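Local coordinates for protein aerobactin synthase IucC (Klebsiella pneumoniae, PDB 6CN7) that probably attaches a second N-acetyl-N-hydroxylysine to the citryl intermediate, consuming ATP, to complete the iron-chelating siderophore aerobactin, at residues Gln305-Phe308 with Thr313-Gln316; Leu402-Val407 with Ala513-Asp518; Val408-Leu413 with Val419-His424. The protein carries 5 engineered substitutions. All blocks are in the same frame, centred on the assembly; numbering follows the deposited sequence.

Contact 1 of 3, residues Gln305-Phe308 with Thr313-Gln316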
loop_
_atom_site.group_PDB
_atom_site.type_symbol
_atom_site.label_atom_id
_atom_site.label_comp_id
_atom_site.label_asym_id
_atom_site.label_seq_id
_atom_site.Cartn_x
_atom_site.Cartn_y
_atom_site.Cartn_z
ATOM N N GLN A 305 -32.262 2.932 23.277
ATOM C CA GLN A 305 -33.426 2.194 22.800
ATOM C C GLN A 305 -34.523 2.163 23.856
ATOM O O GLN A 305 -35.707 2.330 23.539
ATOM C CB GLN A 305 -33.017 0.777 22.396
ATOM C CG GLN A 305 -32.208 0.727 21.107
ATOM C CD GLN A 305 -31.636 -0.647 20.818
ATOM O OE1 GLN A 305 -31.313 -1.405 21.731
ATOM N NE2 GLN A 305 -31.507 -0.975 19.537
ATOM N N GLN A 306 -34.149 1.959 25.120
ATOM C CA GLN A 306 -35.136 1.973 26.196
ATOM C C GLN A 306 -35.748 3.356 26.380
ATOM O O GLN A 306 -36.934 3.470 26.711
ATOM C CB GLN A 306 -34.495 1.499 27.500
ATOM N N VAL A 307 -34.964 4.416 26.174
ATOM C CA VAL A 307 -35.482 5.773 26.334
ATOM C C VAL A 307 -36.502 6.082 25.246
ATOM O O VAL A 307 -37.596 6.589 25.523
ATOM C CB VAL A 307 -34.327 6.792 26.330
ATOM C CG1 VAL A 307 -34.860 8.220 26.363
ATOM C CG2 VAL A 307 -33.400 6.550 27.513
ATOM N N PHE A 308 -36.158 5.782 23.992
ATOM C CA PHE A 308 -37.062 6.066 22.883
ATOM C C PHE A 308 -38.330 5.225 22.958
ATOM O O PHE A 308 -39.381 5.654 22.470
ATOM C CB PHE A 308 -36.344 5.830 21.553
ATOM C CG PHE A 308 -35.417 6.947 21.160
ATOM C CD1 PHE A 308 -34.651 7.596 22.113
ATOM C CD2 PHE A 308 -35.313 7.346 19.841
ATOM C CE1 PHE A 308 -33.801 8.624 21.758
ATOM C CE2 PHE A 308 -34.462 8.374 19.480
ATOM C CZ PHE A 308 -33.706 9.012 20.440
ATOM N N THR A 313 -42.959 11.375 23.916
ATOM C CA THR A 313 -42.605 12.308 22.850
ATOM C C THR A 313 -41.741 11.631 21.793
ATOM O O THR A 313 -41.926 11.855 20.591
ATOM C CB THR A 313 -41.883 13.522 23.436
ATOM O OG1 THR A 313 -42.736 14.172 24.384
ATOM C CG2 THR A 313 -41.502 14.515 22.344
ATOM N N LEU A 314 -40.788 10.801 22.222
ATOM C CA LEU A 314 -39.940 10.086 21.277
ATOM C C LEU A 314 -40.667 8.906 20.647
ATOM O O LEU A 314 -40.426 8.586 19.479
ATOM C CB LEU A 314 -38.665 9.613 21.979
ATOM C CG LEU A 314 -37.840 10.747 22.593
ATOM C CD1 LEU A 314 -36.762 10.208 23.512
ATOM C CD2 LEU A 314 -37.222 11.613 21.503
ATOM N N LYS A 315 -41.554 8.253 21.401
ATOM C CA LYS A 315 -42.401 7.215 20.822
ATOM C C LYS A 315 -43.265 7.784 19.703
ATOM O O LYS A 315 -43.392 7.177 18.632
ATOM C CB LYS A 315 -43.268 6.592 21.918
ATOM C CG LYS A 315 -44.004 5.315 21.538
ATOM C CD LYS A 315 -44.666 4.706 22.772
ATOM C CE LYS A 315 -45.467 3.456 22.442
ATOM N NZ LYS A 315 -46.065 2.847 23.666
ATOM N N GLN A 316 -43.851 8.963 19.927
ATOM C CA GLN A 316 -44.761 9.548 18.947
ATOM C C GLN A 316 -44.031 10.033 17.701
ATOM O O GLN A 316 -44.623 10.072 16.617
ATOM C CB GLN A 316 -45.540 10.695 19.590
ATOM C CG GLN A 316 -46.515 10.234 20.663
ATOM C CD GLN A 316 -47.044 11.374 21.509
ATOM O OE1 GLN A 316 -46.613 12.518 21.370
ATOM N NE2 GLN A 316 -47.981 11.064 22.395
#
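Leu-314 supplies most of the apolar contact with Val-307 and Phe-308, and a single methyl, CD1, does much of the touching. It lies 3.6 Å from CD1 of Phe-308, with CE1 of the same ring only slightly farther, so the methyl approaches the ring obliquely at its CD1-CE1 bond. The root of the leucine adds a second approach: its CB stands 4.3 Å above the plane of the Phe-308 ring, displaced toward the rim. Val-307 borders the same methyl through its CG1, which is 4.0 Å from Leu-314 CD1. The leucine's torsions account for this reach. With CG set beside the backbone N (chi1 -59°) and chi2 extended at 168°, CD1 is carried back to the preceding helix.

Two consecutive helices, 291-310 and 312-317, are joined here by a very short connection, within the part of the chain that belongs to the IucA/IucC family. Their backbones come close, the CA atoms of Phe-308 and Leu-314 being 5.2 Å apart.

Polar atoms meet across the junction without hydrogen bonding: Phe-308 O and Lys-315 N remain 3.6 Å apart. The CB of Lys-315 also lies near that carbonyl oxygen, while the extended remainder of the lysine leads away from helix 291-310. Within the second helix and its start, Leu-314 N is hydrogen-bonded to Asp-311 OD1 and Leu-314 O to Ser-317 OG. Leu-314 also packs against Pro-409 and His-412 of helix 395-417, and Thr-313 OG1 is hydrogen-bonded to His-523 NE2.

Contact 2 of 3, residues Leu402-Val407 with Ala513-Asp518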
loop_
_atom_site.group_PDB
_atom_site.type_symbol
_atom_site.label_atom_id
_atom_site.label_comp_id
_atom_site.label_asym_id
_atom_site.label_seq_id
_atom_site.Cartn_x
_atom_site.Cartn_y
_atom_site.Cartn_z
ATOM N N LEU A 402 -41.012 17.077 8.022
ATOM C CA LEU A 402 -39.586 16.796 8.162
ATOM C C LEU A 402 -39.054 17.296 9.499
ATOM O O LEU A 402 -38.263 16.609 10.157
ATOM C CB LEU A 402 -38.810 17.439 7.010
ATOM C CG LEU A 402 -37.282 17.319 7.053
ATOM C CD1 LEU A 402 -36.843 15.871 6.886
ATOM C CD2 LEU A 402 -36.653 18.198 5.989
ATOM N N PHE A 403 -39.473 18.493 9.917
ATOM C CA PHE A 403 -38.956 19.064 11.156
ATOM C C PHE A 403 -39.464 18.304 12.375
ATOM O O PHE A 403 -38.728 18.127 13.353
ATOM C CB PHE A 403 -39.340 20.541 11.246
ATOM C CG PHE A 403 -38.726 21.401 10.171
ATOM C CD1 PHE A 403 -37.499 21.078 9.611
ATOM C CD2 PHE A 403 -39.378 22.536 9.722
ATOM C CE1 PHE A 403 -36.938 21.869 8.628
ATOM C CE2 PHE A 403 -38.821 23.331 8.738
ATOM C CZ PHE A 403 -37.599 22.998 8.191
ATOM N N ARG A 404 -40.718 17.848 12.340
ATOM C CA ARG A 404 -41.243 17.063 13.453
ATOM C C ARG A 404 -40.577 15.696 13.530
ATOM O O ARG A 404 -40.463 15.121 14.620
ATOM C CB ARG A 404 -42.758 16.908 13.315
ATOM C CG ARG A 404 -43.524 18.223 13.256
ATOM C CD ARG A 404 -44.967 17.992 12.835
ATOM N NE ARG A 404 -45.716 17.286 13.867
ATOM C CZ ARG A 404 -46.843 16.613 13.659
ATOM N NH1 ARG A 404 -47.369 16.531 12.443
ATOM N NH2 ARG A 404 -47.441 16.012 14.677
ATOM N N VAL A 405 -40.124 15.167 12.394
ATOM C CA VAL A 405 -39.515 13.840 12.365
ATOM C C VAL A 405 -38.067 13.885 12.846
ATOM O O VAL A 405 -37.590 12.953 13.499
ATOM C CB VAL A 405 -39.620 13.260 10.942
ATOM C CG1 VAL A 405 -38.677 12.072 10.758
ATOM C CG2 VAL A 405 -41.058 12.846 10.651
ATOM N N VAL A 406 -37.346 14.957 12.533
ATOM C CA VAL A 406 -35.898 15.027 12.736
ATOM C C VAL A 406 -35.538 15.844 13.971
ATOM O O VAL A 406 -34.838 15.361 14.860
ATOM C CB VAL A 406 -35.213 15.596 11.473
ATOM C CG1 VAL A 406 -33.709 15.735 11.695
ATOM C CG2 VAL A 406 -35.490 14.710 10.267
ATOM N N VAL A 407 -36.011 17.086 14.046
ATOM C CA VAL A 407 -35.473 18.024 15.025
ATOM C C VAL A 407 -36.101 17.807 16.395
ATOM O O VAL A 407 -35.406 17.846 17.417
ATOM C CB VAL A 407 -35.673 19.470 14.530
ATOM C CG1 VAL A 407 -35.087 20.464 15.525
ATOM C CG2 VAL A 407 -35.036 19.651 13.155
ATOM N N ALA A 513 -39.150 27.140 13.507
ATOM C CA ALA A 513 -39.400 27.754 14.808
ATOM C C ALA A 513 -40.795 27.416 15.316
ATOM O O ALA A 513 -40.990 27.199 16.518
ATOM C CB ALA A 513 -39.216 29.267 14.714
ATOM N N ALA A 514 -41.780 27.369 14.416
ATOM C CA ALA A 514 -43.137 27.028 14.827
ATOM C C ALA A 514 -43.211 25.597 15.345
ATOM O O ALA A 514 -43.872 25.330 16.354
ATOM C CB ALA A 514 -44.103 27.229 13.662
ATOM N N VAL A 515 -42.542 24.663 14.666
ATOM C CA VAL A 515 -42.480 23.289 15.158
ATOM C C VAL A 515 -41.806 23.247 16.522
ATOM O O VAL A 515 -42.211 22.487 17.409
ATOM C CB VAL A 515 -41.760 22.389 14.135
ATOM C CG1 VAL A 515 -41.473 21.010 14.725
ATOM C CG2 VAL A 515 -42.596 22.252 12.876
ATOM N N LEU A 516 -40.769 24.065 16.714
ATOM C CA LEU A 516 -40.092 24.114 18.006
ATOM C C LEU A 516 -40.909 24.870 19.047
ATOM O O LEU A 516 -40.878 24.515 20.229
ATOM C CB LEU A 516 -38.710 24.756 17.859
ATOM C CG LEU A 516 -37.670 23.966 17.062
ATOM C CD1 LEU A 516 -36.479 24.849 16.719
ATOM C CD2 LEU A 516 -37.211 22.734 17.836
ATOM N N SER A 517 -41.637 25.911 18.633
ATOM C CA SER A 517 -42.500 26.630 19.564
ATOM C C SER A 517 -43.661 25.754 20.016
ATOM O O SER A 517 -43.923 25.623 21.218
ATOM C CB SER A 517 -43.019 27.914 18.919
ATOM O OG SER A 517 -41.996 28.884 18.812
ATOM N N ASP A 518 -44.378 25.153 19.064
ATOM C CA ASP A 518 -45.453 24.232 19.416
ATOM C C ASP A 518 -44.942 23.148 20.354
ATOM O O ASP A 518 -45.568 22.844 21.374
ATOM C CB ASP A 518 -46.050 23.610 18.152
ATOM C CG ASP A 518 -46.777 24.622 17.287
ATOM O OD1 ASP A 518 -46.912 25.787 17.721
ATOM O OD2 ASP A 518 -47.209 24.251 16.171
#
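Val-515 packs onto Phe-403 and Arg-404 where two helices of the FhuF-like region, 395-417 and 505-521, cross in a helix-helix interface. Over the segments 402-407 and 513-518 the axes approach to 9.7 Å with a signed crossing angle of -62°, and the nearest pair of CA atoms, Arg-404 with Val-515, is 6.6 Å apart.

The valine can be followed outward. Its CB points at helix 395-417 and lies 4.2 Å from CB of Phe-403. From there the two methyls part. CG1, anti to the backbone N of Val-515 (chi1 170°), reaches Arg-404 and comes 3.8 Å from CG of that residue; it also approaches the arginine's backbone N. CG2, beside the backbone N of Val-515, is 4.0 Å from Phe-403 CB and still borders Arg-404 CG. Of its side chain, Arg-404 presents the aliphatic CG to the valine, which it crosses at about a right angle. Phe-403 likewise offers its CB to Val-515, while its ring leads away and meets Phe-508 edge-to-face.

One turn along helix 395-417, Val-407 and Leu-516 also lie nearly perpendicular, with CG1 of the valine 3.9 Å from CD2 of the leucine. Leu-512 and His-486 also touch Val-407, and Leu-535 covers part of Leu-516, so this end of the contact is buried.

Within helix 505-521, Ala-513 O accepts hydrogen bonds from both the backbone N and the hydroxyl of Ser-517; Ser-517 OG, 3.0 Å from Ala-513 O, sits 46° out of the carbonyl plane.

Contact 3 of 3, residues Val408-Leu413 with Val419-His424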
loop_
_atom_site.group_PDB
_atom_site.type_symbol
_atom_site.label_atom_id
_atom_site.label_comp_id
_atom_site.label_asym_id
_atom_site.label_seq_id
_atom_site.Cartn_x
_atom_site.Cartn_y
_atom_site.Cartn_z
ATOM N N VAL A 408 -37.414 17.576 16.444
ATOM C CA VAL A 408 -38.092 17.409 17.729
ATOM C C VAL A 408 -37.460 16.291 18.553
ATOM O O VAL A 408 -37.105 16.537 19.716
ATOM C CB VAL A 408 -39.595 17.204 17.513
ATOM C CG1 VAL A 408 -40.300 16.935 18.841
ATOM C CG2 VAL A 408 -40.202 18.423 16.826
ATOM N N PRO A 409 -37.292 15.068 18.035
ATOM C CA PRO A 409 -36.676 14.018 18.869
ATOM C C PRO A 409 -35.302 14.400 19.390
ATOM O O PRO A 409 -34.996 14.160 20.565
ATOM C CB PRO A 409 -36.604 12.809 17.924
ATOM C CG PRO A 409 -37.535 13.113 16.816
ATOM C CD PRO A 409 -37.592 14.590 16.677
ATOM N N LEU A 410 -34.462 14.996 18.544
ATOM C CA LEU A 410 -33.107 15.336 18.964
ATOM C C LEU A 410 -33.113 16.439 20.014
ATOM O O LEU A 410 -32.352 16.379 20.988
ATOM C CB LEU A 410 -32.276 15.755 17.751
ATOM C CG LEU A 410 -32.035 14.662 16.706
ATOM C CD1 LEU A 410 -31.360 15.245 15.478
ATOM C CD2 LEU A 410 -31.199 13.531 17.286
ATOM N N TYR A 411 -33.960 17.453 19.840
ATOM C CA TYR A 411 -34.017 18.536 20.815
ATOM C C TYR A 411 -34.644 18.067 22.120
ATOM O O TYR A 411 -34.212 18.474 23.205
ATOM C CB TYR A 411 -34.793 19.715 20.234
ATOM C CG TYR A 411 -34.732 20.970 21.072
ATOM C CD1 TYR A 411 -33.515 21.555 21.393
ATOM C CD2 TYR A 411 -35.892 21.583 21.524
ATOM C CE1 TYR A 411 -33.452 22.706 22.154
ATOM C CE2 TYR A 411 -35.840 22.735 22.285
ATOM C CZ TYR A 411 -34.617 23.292 22.595
ATOM O OH TYR A 411 -34.562 24.439 23.353
ATOM N N HIS A 412 -35.662 17.207 22.034
ATOM C CA HIS A 412 -36.283 16.661 23.236
ATOM C C HIS A 412 -35.305 15.782 24.004
ATOM O O HIS A 412 -35.189 15.888 25.231
ATOM C CB HIS A 412 -37.539 15.873 22.859
ATOM C CG HIS A 412 -38.201 15.194 24.018
ATOM N ND1 HIS A 412 -38.831 15.887 25.028
ATOM C CD2 HIS A 412 -38.338 13.882 24.321
ATOM C CE1 HIS A 412 -39.324 15.033 25.905
ATOM N NE2 HIS A 412 -39.038 13.810 25.500
ATOM N N LEU A 413 -34.594 14.900 23.298
ATOM C CA LEU A 413 -33.571 14.086 23.945
ATOM C C LEU A 413 -32.594 14.957 24.725
ATOM O O LEU A 413 -32.209 14.621 25.853
ATOM C CB LEU A 413 -32.831 13.254 22.895
ATOM C CG LEU A 413 -31.750 12.293 23.403
ATOM C CD1 LEU A 413 -32.341 11.246 24.334
ATOM C CD2 LEU A 413 -31.044 11.626 22.234
ATOM N N VAL A 419 -28.688 14.718 26.801
ATOM C CA VAL A 419 -27.905 13.881 25.897
ATOM C C VAL A 419 -27.872 14.550 24.533
ATOM O O VAL A 419 -28.915 14.961 24.013
ATOM C CB VAL A 419 -28.494 12.461 25.791
ATOM C CG1 VAL A 419 -27.719 11.629 24.775
ATOM C CG2 VAL A 419 -28.495 11.778 27.151
ATOM N N ALA A 420 -26.678 14.651 23.949
ATOM C CA ALA A 420 -26.495 15.238 22.630
ATOM C C ALA A 420 -25.996 14.184 21.654
ATOM O O ALA A 420 -25.153 13.352 22.002
ATOM C CB ALA A 420 -25.509 16.409 22.677
ATOM N N LEU A 421 -26.524 14.226 20.431
ATOM C CA LEU A 421 -26.142 13.304 19.368
ATOM C C LEU A 421 -25.746 14.108 18.138
ATOM O O LEU A 421 -26.445 15.054 17.763
ATOM C CB LEU A 421 -27.289 12.348 19.021
ATOM C CG LEU A 421 -27.806 11.427 20.128
ATOM C CD1 LEU A 421 -29.043 10.680 19.654
ATOM C CD2 LEU A 421 -26.730 10.449 20.568
ATOM N N ILE A 422 -24.627 13.732 17.514
ATOM C CA ILE A 422 -24.218 14.378 16.271
ATOM C C ILE A 422 -25.300 14.166 15.224
ATOM O O ILE A 422 -25.762 13.040 15.002
ATOM C CB ILE A 422 -22.862 13.830 15.803
ATOM N N ALA A 423 -25.713 15.257 14.567
ATOM C CA ALA A 423 -26.879 15.256 13.681
ATOM C C ALA A 423 -26.480 15.806 12.309
ATOM O O ALA A 423 -26.952 16.862 11.883
ATOM C CB ALA A 423 -28.019 16.070 14.296
ATOM N N HIS A 424 -25.614 15.076 11.612
ATOM C CA HIS A 424 -25.162 15.464 10.283
ATOM C C HIS A 424 -26.014 14.784 9.214
ATOM O O HIS A 424 -26.812 13.887 9.491
ATOM C CB HIS A 424 -23.683 15.112 10.093
#
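Leu-413 and Val-419 bring the backbones together with CA atoms 6.0 Å apart, as strand 419-421 turns back along helix 408-413 at 145° between N-to-C directions. This is a helix-turn-strand unit: helix 395-417, kinked at Pro-409, leads almost directly into an edge strand of a small mixed sheet with 449-452 and 472-473. Ala-420 points away from the helix and pairs by backbone hydrogen bonds with Arg-450 of the adjoining strand.

The helix meets the segment 419-424 through two leucines one turn apart. Leu-410 comes with the end of its side chain, its CD1 lying 3.6 Å from Ala-423 CB, while its CD2 approaches Leu-421 CD1 more loosely at 4.3 Å. Ala-423 O is held by a hydrogen bond to His-486 ND1 of helix 475-499.

Leu-413 meets two residues. With CG anti to the backbone N (chi1 -178°), the side chain slants across Val-419, CG lying 4.0 Å from CB of the valine. Beyond it, the leucine runs nearly perpendicular to Leu-421, and the packing is tight there: Leu-413 CD2 and Leu-421 CD1 are 3.4 Å apart.

From the N terminus, contact 1 comes first, closing the short connection between helices 291-310 and 312-317 in the IucA/IucC part of the chain. The chain then reaches helix 395-417, which serves both remaining contacts from successive segments. Contact 2 closes a loop of 105 intervening residues by bringing helix 505-521 back to this helix, and contact 3, a local turn into strand 419-421, is nested inside that loop. Contact 1 precedes both in series. It touches contact 3 directly, with Phe-308 CE1 4.0 Å from Leu-413 CD1, whereas its nearest atoms to contact 2 stay about 7 Å away. Helix 395-417 therefore links the IucA/IucC and FhuF-like parts.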